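Long-range contacts in alpha-2,3-sialyltransferase (Campylobacter jejuni, PDB 2P2V), which is the N-terminal piece of a longer, membrane-associated protein that probably transfers sialic acid from a CMP-activated donor to an acceptor sugar in alpha-2,3 linkage: residues A[32-37]-A[227-232]; A[55-60]-A[249-254]; A[20-25]-A[161-166]; A[49-54]-A[87-92]. All blocks are in the same frame, centred on the assembly; numbering follows the deposited sequence.

Interaction 1 (A[32-37]-A[227-232])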
# COMPACT_ATOMS: atom_id res chain seq x y z
N LYS A 32 26.41 36.49 7.59
CA LYS A 32 27.01 37.75 7.14
C LYS A 32 28.54 37.81 7.40
O LYS A 32 29.24 38.66 6.83
CB LYS A 32 26.32 38.92 7.86
CG LYS A 32 24.90 39.28 7.37
CD LYS A 32 24.45 40.68 7.88
CE LYS A 32 23.06 41.06 7.34
NZ LYS A 32 22.87 42.54 7.02
N ASN A 33 29.04 36.90 8.23
CA ASN A 33 30.44 36.93 8.68
C ASN A 33 31.19 35.64 8.35
O ASN A 33 31.98 35.15 9.17
CB ASN A 33 30.51 37.17 10.20
CG ASN A 33 29.69 38.39 10.66
OD1 ASN A 33 29.73 39.47 10.05
ND2 ASN A 33 28.96 38.22 11.77
N ILE A 34 30.95 35.08 7.15
CA ILE A 34 31.70 33.93 6.66
C ILE A 34 33.13 34.36 6.32
O ILE A 34 33.32 35.44 5.75
CB ILE A 34 31.07 33.36 5.37
CG1 ILE A 34 29.70 32.71 5.68
CG2 ILE A 34 31.93 32.31 4.75
CD1 ILE A 34 28.78 32.63 4.41
N ASN A 35 34.11 33.53 6.67
CA ASN A 35 35.48 33.80 6.27
C ASN A 35 35.71 33.08 4.97
O ASN A 35 35.99 31.88 4.96
CB ASN A 35 36.47 33.30 7.34
CG ASN A 35 37.91 33.71 7.02
OD1 ASN A 35 38.30 33.80 5.86
ND2 ASN A 35 38.71 33.92 8.06
N TYR A 36 35.58 33.78 3.85
CA TYR A 36 35.58 33.09 2.56
C TYR A 36 36.90 32.46 2.24
O TYR A 36 37.00 31.58 1.39
CB TYR A 36 35.15 34.02 1.45
CG TYR A 36 33.69 34.45 1.60
CD1 TYR A 36 32.65 33.61 1.17
CD2 TYR A 36 33.37 35.66 2.16
CE1 TYR A 36 31.27 34.01 1.32
CE2 TYR A 36 32.00 36.07 2.32
CZ TYR A 36 30.97 35.22 1.89
OH TYR A 36 29.63 35.61 2.03
N LYS A 37 37.95 32.88 2.95
CA LYS A 37 39.27 32.27 2.72
C LYS A 37 39.36 30.77 3.12
O LYS A 37 40.20 30.02 2.60
CB LYS A 37 40.35 33.11 3.44
CG LYS A 37 40.20 34.62 3.16
CD LYS A 37 41.29 35.46 3.87
CE LYS A 37 40.86 35.87 5.29
NZ LYS A 37 39.49 36.48 5.30
N ALA A 227 33.74 24.68 11.05
CA ALA A 227 33.11 26.00 11.04
C ALA A 227 33.75 26.91 9.99
O ALA A 227 34.90 26.69 9.57
CB ALA A 227 33.19 26.64 12.42
N LEU A 228 33.01 27.96 9.58
CA LEU A 228 33.51 28.95 8.62
C LEU A 228 33.50 30.39 9.19
O LEU A 228 34.11 31.29 8.61
CB LEU A 228 32.66 28.91 7.33
CG LEU A 228 32.64 27.70 6.41
CD1 LEU A 228 31.57 27.90 5.33
CD2 LEU A 228 33.99 27.45 5.75
N CYS A 229 32.80 30.60 10.30
CA CYS A 229 32.58 31.94 10.84
C CYS A 229 33.41 32.14 12.12
O CYS A 229 33.15 31.52 13.14
CB CYS A 229 31.09 32.17 11.09
SG CYS A 229 30.11 31.72 9.58
N ASP A 230 34.45 32.97 12.01
CA ASP A 230 35.42 33.18 13.10
C ASP A 230 34.84 33.63 14.43
O ASP A 230 35.27 33.18 15.50
CB ASP A 230 36.48 34.20 12.66
CG ASP A 230 37.33 33.69 11.52
OD1 ASP A 230 36.84 32.89 10.70
OD2 ASP A 230 38.52 34.07 11.43
N ASP A 231 33.86 34.52 14.35
CA ASP A 231 33.30 35.16 15.54
C ASP A 231 32.00 34.53 16.06
O ASP A 231 31.28 35.15 16.86
CB ASP A 231 33.10 36.66 15.28
CG ASP A 231 34.42 37.39 15.04
OD1 ASP A 231 35.37 37.18 15.84
OD2 ASP A 231 34.51 38.17 14.05
N SER A 232 31.71 33.31 15.60
CA SER A 232 30.45 32.64 15.92
C SER A 232 30.66 31.62 17.01
O SER A 232 31.71 30.96 17.05
CB SER A 232 29.95 31.87 14.72
OG SER A 232 30.86 30.82 14.44
O HOH W 1 34.55 35.57 10.18

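Interaction 2 (A[55-60]-A[249-254])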
# COMPACT_ATOMS: atom_id res chain seq x y z
N ASP A 55 20.24 39.70 1.85
CA ASP A 55 20.35 40.92 1.03
C ASP A 55 21.50 40.82 0.01
O ASP A 55 21.58 41.59 -0.95
CB ASP A 55 20.50 42.15 1.95
CG ASP A 55 21.77 42.13 2.80
OD1 ASP A 55 22.11 41.11 3.45
OD2 ASP A 55 22.45 43.18 2.83
N LYS A 56 22.39 39.86 0.21
CA LYS A 56 23.46 39.62 -0.75
C LYS A 56 23.56 38.13 -0.95
O LYS A 56 23.11 37.35 -0.12
CB LYS A 56 24.82 40.16 -0.24
CG LYS A 56 24.78 41.62 0.24
CD LYS A 56 26.12 42.11 0.74
CE LYS A 56 26.01 43.59 1.08
NZ LYS A 56 27.26 44.05 1.72
N TYR A 57 24.20 37.73 -2.03
CA TYR A 57 24.40 36.33 -2.27
C TYR A 57 25.56 35.80 -1.43
O TYR A 57 26.61 35.48 -2.00
CB TYR A 57 24.65 36.06 -3.74
CG TYR A 57 23.41 36.23 -4.60
CD1 TYR A 57 22.35 35.29 -4.53
CD2 TYR A 57 23.29 37.31 -5.48
CE1 TYR A 57 21.22 35.43 -5.31
CE2 TYR A 57 22.14 37.47 -6.27
CZ TYR A 57 21.12 36.52 -6.18
OH TYR A 57 20.02 36.65 -6.95
N TYR A 58 25.34 35.65 -0.13
CA TYR A 58 26.43 35.20 0.79
C TYR A 58 27.09 33.88 0.45
O TYR A 58 28.25 33.64 0.82
CB TYR A 58 26.04 35.27 2.25
CG TYR A 58 25.67 36.68 2.68
CD1 TYR A 58 26.68 37.66 2.90
CD2 TYR A 58 24.34 37.05 2.87
CE1 TYR A 58 26.33 38.99 3.29
CE2 TYR A 58 23.99 38.36 3.28
CZ TYR A 58 25.00 39.32 3.48
OH TYR A 58 24.64 40.59 3.87
N LEU A 59 26.38 32.99 -0.26
CA LEU A 59 26.98 31.74 -0.71
C LEU A 59 26.77 31.50 -2.21
O LEU A 59 26.85 30.37 -2.69
CB LEU A 59 26.45 30.57 0.13
CG LEU A 59 27.14 30.41 1.47
CD1 LEU A 59 26.48 29.28 2.24
CD2 LEU A 59 28.64 30.08 1.25
N GLY A 60 26.54 32.57 -2.97
CA GLY A 60 26.41 32.48 -4.41
C GLY A 60 24.97 32.14 -4.79
O GLY A 60 24.08 32.12 -3.93
N THR A 249 33.58 36.31 -4.66
CA THR A 249 32.92 37.53 -5.11
C THR A 249 31.55 37.62 -4.48
O THR A 249 30.63 36.87 -4.83
CB THR A 249 32.81 37.64 -6.67
OG1 THR A 249 34.11 37.53 -7.26
CG2 THR A 249 32.18 38.98 -7.10
N LEU A 250 31.41 38.56 -3.56
CA LEU A 250 30.16 38.76 -2.89
C LEU A 250 29.30 39.71 -3.70
O LEU A 250 29.60 40.91 -3.81
CB LEU A 250 30.40 39.29 -1.48
CG LEU A 250 29.15 39.58 -0.66
CD1 LEU A 250 28.30 38.29 -0.51
CD2 LEU A 250 29.51 40.15 0.69
N GLU A 251 28.20 39.18 -4.24
CA GLU A 251 27.31 39.91 -5.14
C GLU A 251 26.06 40.42 -4.41
O GLU A 251 25.48 39.72 -3.58
CB GLU A 251 26.92 39.02 -6.31
CG GLU A 251 26.18 39.71 -7.45
CD GLU A 251 25.60 38.73 -8.47
OE1 GLU A 251 26.16 37.60 -8.60
OE2 GLU A 251 24.59 39.09 -9.14
N ASN A 252 25.65 41.65 -4.72
CA ASN A 252 24.40 42.16 -4.16
C ASN A 252 23.19 41.57 -4.88
O ASN A 252 23.29 41.09 -6.02
CB ASN A 252 24.35 43.70 -4.19
CG ASN A 252 24.93 44.32 -2.93
OD1 ASN A 252 26.13 44.18 -2.65
ND2 ASN A 252 24.07 45.00 -2.15
N LYS A 253 22.07 41.59 -4.19
CA LYS A 253 20.81 41.21 -4.81
C LYS A 253 20.24 42.42 -5.57
O LYS A 253 20.25 43.56 -5.04
CB LYS A 253 19.82 40.77 -3.72
CG LYS A 253 20.21 39.50 -2.94
CD LYS A 253 19.49 38.29 -3.46
CE LYS A 253 19.36 37.24 -2.43
NZ LYS A 253 17.95 37.06 -1.97
N HIS A 254 19.74 42.20 -6.79
CA HIS A 254 18.96 43.25 -7.45
C HIS A 254 17.84 43.72 -6.52
O HIS A 254 17.44 42.99 -5.61
CB HIS A 254 18.38 42.82 -8.79
CG HIS A 254 17.50 43.88 -9.40
ND1 HIS A 254 16.12 43.86 -9.29
CD2 HIS A 254 17.81 45.03 -10.05
CE1 HIS A 254 15.62 44.92 -9.89
NE2 HIS A 254 16.62 45.65 -10.35
O HOH W 2 28.12 36.20 -4.33

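Interaction 3 (A[20-25]-A[161-166]). With EDO (1,2-ethanediol), chain H.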
# COMPACT_ATOMS: atom_id res chain seq x y z
N GLN A 20 33.09 15.62 -2.45
CA GLN A 20 32.29 15.22 -1.30
C GLN A 20 32.20 16.33 -0.26
O GLN A 20 32.01 16.07 0.93
CB GLN A 20 32.88 13.93 -0.70
CG GLN A 20 32.90 12.73 -1.65
CD GLN A 20 33.84 11.61 -1.18
OE1 GLN A 20 34.96 11.88 -0.74
NE2 GLN A 20 33.39 10.35 -1.26
N ASN A 21 32.31 17.58 -0.72
CA ASN A 21 32.31 18.72 0.16
C ASN A 21 30.96 19.42 0.13
O ASN A 21 30.45 19.70 -0.94
CB ASN A 21 33.32 19.80 -0.28
CG ASN A 21 34.79 19.34 -0.15
OD1 ASN A 21 35.14 18.58 0.77
ND2 ASN A 21 35.64 19.81 -1.07
N ILE A 22 30.47 19.78 1.29
CA ILE A 22 29.16 20.43 1.32
C ILE A 22 29.23 21.61 2.27
O ILE A 22 29.80 21.49 3.35
CB ILE A 22 28.04 19.37 1.66
CG1 ILE A 22 26.62 20.00 1.58
CG2 ILE A 22 28.24 18.75 3.04
CD1 ILE A 22 26.22 20.38 0.19
N ILE A 23 28.68 22.75 1.87
CA ILE A 23 28.53 23.88 2.75
C ILE A 23 27.05 23.86 3.11
O ILE A 23 26.21 23.76 2.20
CB ILE A 23 28.84 25.22 2.04
CG1 ILE A 23 30.16 25.13 1.24
CG2 ILE A 23 28.78 26.39 3.01
CD1 ILE A 23 31.35 24.57 2.04
N ILE A 24 26.79 23.99 4.40
CA ILE A 24 25.48 23.91 4.99
C ILE A 24 25.27 25.19 5.76
O ILE A 24 25.98 25.46 6.74
CB ILE A 24 25.33 22.64 5.86
CG1 ILE A 24 25.48 21.37 4.99
CG2 ILE A 24 23.98 22.70 6.62
CD1 ILE A 24 25.38 20.05 5.74
N ALA A 25 24.31 26.00 5.31
CA ALA A 25 24.08 27.29 5.93
C ALA A 25 22.76 27.41 6.64
O ALA A 25 21.69 27.15 6.05
CB ALA A 25 24.24 28.38 4.92
N LEU A 161 23.60 11.16 1.88
CA LEU A 161 23.73 11.20 0.45
C LEU A 161 25.19 10.99 0.05
O LEU A 161 25.51 10.84 -1.14
CB LEU A 161 23.28 12.55 -0.09
CG LEU A 161 21.73 12.70 -0.08
CD1 LEU A 161 21.47 14.14 -0.42
CD2 LEU A 161 20.96 11.74 -1.01
N GLY A 162 26.06 11.00 1.04
CA GLY A 162 27.45 10.56 0.79
C GLY A 162 28.46 11.69 0.73
O GLY A 162 29.59 11.48 0.26
N TYR A 163 28.10 12.88 1.24
CA TYR A 163 29.11 13.90 1.45
C TYR A 163 29.96 13.56 2.67
O TYR A 163 29.48 12.95 3.65
CB TYR A 163 28.50 15.28 1.61
CG TYR A 163 27.82 15.84 0.37
CD1 TYR A 163 26.42 15.76 0.23
CD2 TYR A 163 28.55 16.51 -0.62
CE1 TYR A 163 25.81 16.29 -0.83
CE2 TYR A 163 27.93 17.05 -1.71
CZ TYR A 163 26.53 16.96 -1.79
OH TYR A 163 25.88 17.49 -2.87
N LYS A 164 31.23 13.97 2.61
CA LYS A 164 32.24 13.54 3.61
C LYS A 164 32.80 14.65 4.46
O LYS A 164 33.26 14.40 5.59
CB LYS A 164 33.34 12.73 2.92
CG LYS A 164 32.87 11.42 2.33
CD LYS A 164 32.15 10.54 3.36
CE LYS A 164 31.76 9.21 2.75
NZ LYS A 164 30.74 8.52 3.62
N THR A 165 32.77 15.88 3.94
CA THR A 165 33.21 17.03 4.70
C THR A 165 32.19 18.16 4.70
O THR A 165 31.91 18.75 3.66
CB THR A 165 34.56 17.60 4.19
OG1 THR A 165 35.48 16.51 4.00
CG2 THR A 165 35.12 18.52 5.24
N ILE A 166 31.72 18.52 5.88
CA ILE A 166 30.71 19.58 6.05
C ILE A 166 31.32 20.88 6.58
O ILE A 166 32.04 20.84 7.57
CB ILE A 166 29.63 19.10 7.05
CG1 ILE A 166 28.95 17.85 6.53
CG2 ILE A 166 28.67 20.23 7.40
CD1 ILE A 166 28.26 17.08 7.59
C1 EDO H . 37.28 14.42 -1.00
O1 EDO H . 36.56 13.79 0.08
C2 EDO H . 36.38 14.64 -2.21
O2 EDO H . 35.99 16.02 -2.30
O HOH W 3 30.49 9.84 -1.33
O HOH W 4 35.42 15.74 1.49

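Interaction 4 (A[49-54]-A[87-92]). With CSF (cytidine-5'-monophosphate-3-fluoro-N-acetyl-neuraminic acid), chain O.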
# COMPACT_ATOMS: atom_id res chain seq x y z
N ASN A 49 14.81 27.04 4.64
CA ASN A 49 13.86 28.01 5.18
C ASN A 49 13.96 29.37 4.48
O ASN A 49 13.91 29.41 3.26
CB ASN A 49 13.97 28.05 6.69
CG ASN A 49 13.71 26.67 7.34
OD1 ASN A 49 13.13 25.78 6.72
ND2 ASN A 49 14.12 26.51 8.58
N GLN A 50 14.02 30.48 5.25
CA GLN A 50 14.00 31.80 4.62
C GLN A 50 15.39 32.28 4.17
O GLN A 50 15.76 33.43 4.41
CB GLN A 50 13.35 32.81 5.56
CG GLN A 50 11.85 32.62 5.70
CD GLN A 50 11.47 31.51 6.70
OE1 GLN A 50 11.11 30.42 6.28
NE2 GLN A 50 11.51 31.81 8.01
N PHE A 51 16.16 31.44 3.47
CA PHE A 51 17.51 31.82 3.06
C PHE A 51 17.49 33.06 2.11
O PHE A 51 18.42 33.88 2.09
CB PHE A 51 18.24 30.62 2.39
CG PHE A 51 17.64 30.22 1.09
CD1 PHE A 51 16.63 29.26 1.03
CD2 PHE A 51 18.05 30.82 -0.09
CE1 PHE A 51 16.01 28.94 -0.18
CE2 PHE A 51 17.46 30.50 -1.31
CZ PHE A 51 16.42 29.56 -1.36
N TYR A 52 16.45 33.14 1.30
CA TYR A 52 16.33 34.16 0.24
C TYR A 52 16.03 35.55 0.81
O TYR A 52 16.03 36.55 0.06
CB TYR A 52 15.20 33.79 -0.75
CG TYR A 52 13.92 33.36 -0.07
CD1 TYR A 52 13.72 32.03 0.32
CD2 TYR A 52 12.92 34.28 0.19
CE1 TYR A 52 12.60 31.62 0.95
CE2 TYR A 52 11.78 33.88 0.84
CZ TYR A 52 11.61 32.55 1.22
OH TYR A 52 10.46 32.14 1.85
N PHE A 53 15.76 35.61 2.11
CA PHE A 53 15.70 36.88 2.84
C PHE A 53 17.05 37.62 2.81
O PHE A 53 17.10 38.85 2.99
CB PHE A 53 15.31 36.66 4.29
CG PHE A 53 13.81 36.54 4.55
CD1 PHE A 53 12.96 35.86 3.68
CD2 PHE A 53 13.26 37.09 5.71
CE1 PHE A 53 11.60 35.72 3.96
CE2 PHE A 53 11.87 36.98 5.99
CZ PHE A 53 11.05 36.29 5.11
N GLU A 54 18.14 36.89 2.54
CA GLU A 54 19.49 37.47 2.46
C GLU A 54 19.55 38.62 1.46
O GLU A 54 18.99 38.53 0.36
CB GLU A 54 20.56 36.40 2.11
CG GLU A 54 20.47 35.86 0.69
CD GLU A 54 21.46 34.74 0.42
OE1 GLU A 54 22.19 34.37 1.37
OE2 GLU A 54 21.54 34.24 -0.75
N ASN A 87 15.22 33.85 -12.15
CA ASN A 87 16.68 33.70 -12.16
C ASN A 87 17.42 34.27 -10.90
O ASN A 87 18.56 34.75 -10.99
CB ASN A 87 17.28 34.29 -13.48
CG ASN A 87 16.71 33.65 -14.76
OD1 ASN A 87 16.74 32.43 -14.93
ND2 ASN A 87 16.22 34.48 -15.67
N GLU A 88 16.77 34.25 -9.73
CA GLU A 88 17.41 34.72 -8.51
C GLU A 88 18.33 33.65 -7.97
O GLU A 88 19.41 33.96 -7.49
CB GLU A 88 16.39 35.17 -7.47
CG GLU A 88 15.58 36.31 -8.04
CD GLU A 88 14.71 37.07 -7.07
OE1 GLU A 88 14.91 37.05 -5.85
OE2 GLU A 88 13.83 37.77 -7.57
N TYR A 89 17.93 32.39 -8.08
CA TYR A 89 18.81 31.27 -7.74
C TYR A 89 18.59 30.14 -8.69
O TYR A 89 17.54 30.05 -9.35
CB TYR A 89 18.53 30.76 -6.33
CG TYR A 89 18.75 31.73 -5.19
CD1 TYR A 89 19.91 31.70 -4.44
CD2 TYR A 89 17.74 32.62 -4.79
CE1 TYR A 89 20.11 32.55 -3.35
CE2 TYR A 89 17.92 33.47 -3.75
CZ TYR A 89 19.10 33.42 -2.99
OH TYR A 89 19.24 34.27 -1.90
N GLU A 90 19.58 29.25 -8.72
CA GLU A 90 19.47 27.99 -9.37
C GLU A 90 19.37 26.99 -8.22
O GLU A 90 20.22 26.96 -7.31
CB GLU A 90 20.77 27.74 -10.13
CG GLU A 90 20.78 26.49 -10.95
CD GLU A 90 22.14 26.31 -11.56
OE1 GLU A 90 22.50 27.17 -12.42
OE2 GLU A 90 22.84 25.36 -11.14
N ILE A 91 18.31 26.19 -8.24
CA ILE A 91 18.01 25.25 -7.14
C ILE A 91 17.84 23.90 -7.78
O ILE A 91 16.90 23.70 -8.61
CB ILE A 91 16.74 25.67 -6.41
CG1 ILE A 91 16.96 27.03 -5.76
CG2 ILE A 91 16.36 24.58 -5.34
CD1 ILE A 91 15.71 27.71 -5.17
N LYS A 92 18.74 22.97 -7.45
CA LYS A 92 18.70 21.66 -8.06
C LYS A 92 17.76 20.65 -7.44
O LYS A 92 17.34 19.71 -8.11
CB LYS A 92 20.10 21.06 -8.24
CG LYS A 92 20.93 21.87 -9.25
CD LYS A 92 22.42 21.53 -9.09
CE LYS A 92 23.20 21.98 -10.32
NZ LYS A 92 22.72 21.21 -11.50
C5A CSF O . 11.61 27.92 13.63
C4A CSF O . 12.94 27.72 14.36
C2A CSF O . 13.94 26.60 12.29
O6A CSF O . 12.69 26.94 11.64
C6A CSF O . 11.92 28.07 12.13
C3A CSF O . 13.72 26.53 13.80
O4A CSF O . 12.67 27.44 15.73
N5A CSF O . 11.03 29.17 14.15
C7A CSF O . 10.65 28.14 11.29
C8A CSF O . 10.99 28.25 9.81
C9A CSF O . 9.73 28.21 8.92
O9A CSF O . 10.04 28.43 7.53
O8A CSF O . 11.79 29.45 9.60
O7A CSF O . 9.84 26.98 11.58
C1A CSF O . 14.36 25.19 11.88
OBA CSF O . 15.29 24.66 12.56
OAA CSF O . 13.79 24.65 10.90
O1A CSF O . 15.08 27.43 11.96
O2A CSF O . 15.10 29.85 12.48
N1 CSF O . 20.03 29.29 13.09
C2 CSF O . 20.84 29.38 14.27
N3 CSF O . 20.84 30.52 15.02
C4 CSF O . 20.09 31.58 14.63
C5 CSF O . 19.30 31.51 13.48
C6 CSF O . 19.28 30.35 12.72
C3' CSF O . 18.13 26.69 12.04
C2' CSF O . 19.37 26.85 12.91
C1' CSF O . 20.06 28.06 12.27
O4' CSF O . 19.48 28.29 10.97
C4' CSF O . 18.48 27.31 10.70
PA CSF O . 15.16 28.91 11.30
O5' CSF O . 16.69 28.98 10.74
C5' CSF O . 17.28 27.93 9.98
O3' CSF O . 17.84 25.31 11.84
O2' CSF O . 20.21 25.67 12.80
N4 CSF O . 20.09 32.73 15.37
O2 CSF O . 21.52 28.38 14.62
O3A CSF O . 14.29 29.08 10.08
C10 CSF O . 9.69 29.25 14.23
O10 CSF O . 8.93 28.34 13.86
C11 CSF O . 9.15 30.55 14.77
F3A CSF O . 13.04 25.36 14.05

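Interaction 1 (A[32-37]-A[227-232])
N35 meets L228 with its backbone N and D230 with its side chain. The backbone N donates to L228 O at 3.0 Å, a fairly straight bond (159°). With CG swung opposite the backbone N (chi1 -173°), the side chain reaches toward the aspartate. CB lies 3.4 Å from L228 O and equally near D230 OD1. Beyond CG the amide divides its work. ND2 faces the D230 carboxylate, making two long, weak hydrogen bonds, 3.4 Å each from ND2 to OD1 and OD2, with the amide and carboxylate planes 35° apart. The other tip, OD1, takes a bond from K37 NZ at 3.0 Å, the ammonium standing above the carbonyl plane. Asparagine suits this place because one short amide both gives and receives; D230 has a stronger partner in R38, with which it forms a salt bridge. The contact joins two loops that follow parallel strands of the Rossmann-type sheet, 21-25 and the outermost strand 224-227. Beneath the polar layer, I34 CG1 rests 4.0 Å from C229 SG, and both side chains also touch C169 of strand 165-169, a buried spot suited to a branched aliphatic and a thiol. A water accepts from D230 N and donates to N33 O. At the type I turn from C229 to S232, the serine OG donates to C229 O at 2.7 Å.

Interaction 2 (A[55-60]-A[249-254])
K56 and N252 face each other in a single beta bridge, their CA atoms 4.4 Å apart, where the loop between strands 44-48 and 62-68 meets the loop between strand 224-227 and helix 268-283. The bonds lie beside this pair: Y57 N to E251 O at 2.8 Å, nearly straight (166°), and K253 N to D55 O at 3.3 Å. Y57 is also the centre of an inverse gamma turn, and a type I turn runs from it to G60, whose positive phi glycine tolerates easily. The K253 and Y57 side chains cross at about a right angle, and K253 CD lies over one face of the ring, 3.9 Å from the centroid and 21° off the normal. The bend at chi2 (-100°) brings the methylenes onto the ring, while NZ goes on to weak hydrogen bonds with the carbonyls of Y52 and E54. A long lysine suits both tasks. Tyrosine suits position 57 because its ring takes these methylenes while its OH donates to E88 O. K56, extended beyond CG, lies alongside N252 and points the same way, yet it crosses L250 squarely, its CD 3.9 Å from L250 CD2. The other branch, L250 CD1, lies against the backbone carbonyl of Y57 and comes obliquely to within 3.8 Å of Y58 CD1. Y58 OH donates to D55 OD1. One water donates to Y57 O and T249 O and accepts from E251 N.

Interaction 3 (A[20-25]-A[161-166])
The Y163 ring takes I22 on one face and the backbone of Q20 and N21 at its edge. I22 CB sits 3.9 Å from the ring centroid, a CH-pi contact offset toward the rim, and the two side chains cross at about a right angle; Q20 C and N21 N lie in the ring plane. Tyrosine fits because its flat body can fill this apolar position while its OH reaches D44. A second flat group, the Q20 amide, brings CD to 3.6 Å from K164 CG; its OE1 accepts from a bound 1,2-ethanediol, probably left from crystallisation. These residues stand where strands 21-25 and 165-169 begin to run parallel as neighbours in the Rossmann-type sheet. Helix 150-161 ends in a Schellman motif at G162, a residue able to adopt positive phi, and the chain then turns into its strand. Q20 O grips that entry twice, accepting from K164 N at 2.8 Å and from T165 N at 3.1 Å. I22 N donates to T165 O at 3.0 Å. I22 and I166 lie side by side; the I22 rotamer (chi1 -175°) leaves CG2 between the backbone N and the carbonyl carbon, where it meets I166 CG1 at 3.7 Å. I24 CD1 packs against I166 CG2 at 3.7 Å. On the other face N21 and T165 point the same way; one water donates to N21 OD1 and T165 OG1, while N21 ND2 donates to E42 O.

Interaction 4 (A[49-54]-A[87-92])
F51 drives its ring edge into the face of Y89, a T-shaped pair with centroids 5.1 Å apart and planes at 81°. F51 CE2 stands over the centre of the tyrosine ring, 3.7 Å from Y89 CZ. The phenylalanine gets there with CG between its backbone N and carbonyl carbon (chi1 67°). At the tyrosine's edge lies the tightest contact: Y89 OH donates to E54 OE2 at 2.6 Å, on the anti side and 29° out of the carboxylate plane. Against this tight bond and ring pair, the rest is slacker. Y52 CB lies 4.1 Å from Y89 CE2, and I91 CD1 approaches the edge of F51 at CZ, 4.3 Å away, an aliphatic side chain filling in beside the rings. All the touching residues are buried; F51 packs on both helix 73-85 and strand 62-68. At the other end of 49-54 lies the donor-sugar pocket, where N49 ND2 bonds to O3A and OAA of the bound CMP-sialic acid analogue, while Q50 meets its glycerol hydroxyls. Tyrosine suits its position by offering a ring face to F51 and a proton to E54. With R47 in a salt bridge to OE1 and Y89 on OE2, the buried E54 carboxylate probably stays ionised.

How the interactions relate
Interactions 1, 2 and 3 cross along the chain, while interaction 4 is nested inside the loops closed by interactions 1 and 3 and crosses interaction 2. Interaction 3 lies within the parallel sheet, and interaction 4 reaches the same sheet through strand 90-96. Interactions 2 and 4 are closest, with centres about 11 Å apart, joined by Y57 OH to E88 O. Interactions 1 and 2, about 15 Å apart between centres, meet through Y36 OH and Y58 O. L59 packs on I23 and A25, linking interaction 2 to strand 21-25. Long connections are thus tied back to a Rossmann-type core beside the donor pocket, into which segment 49-54 of interaction 4 extends with N49 and Q50.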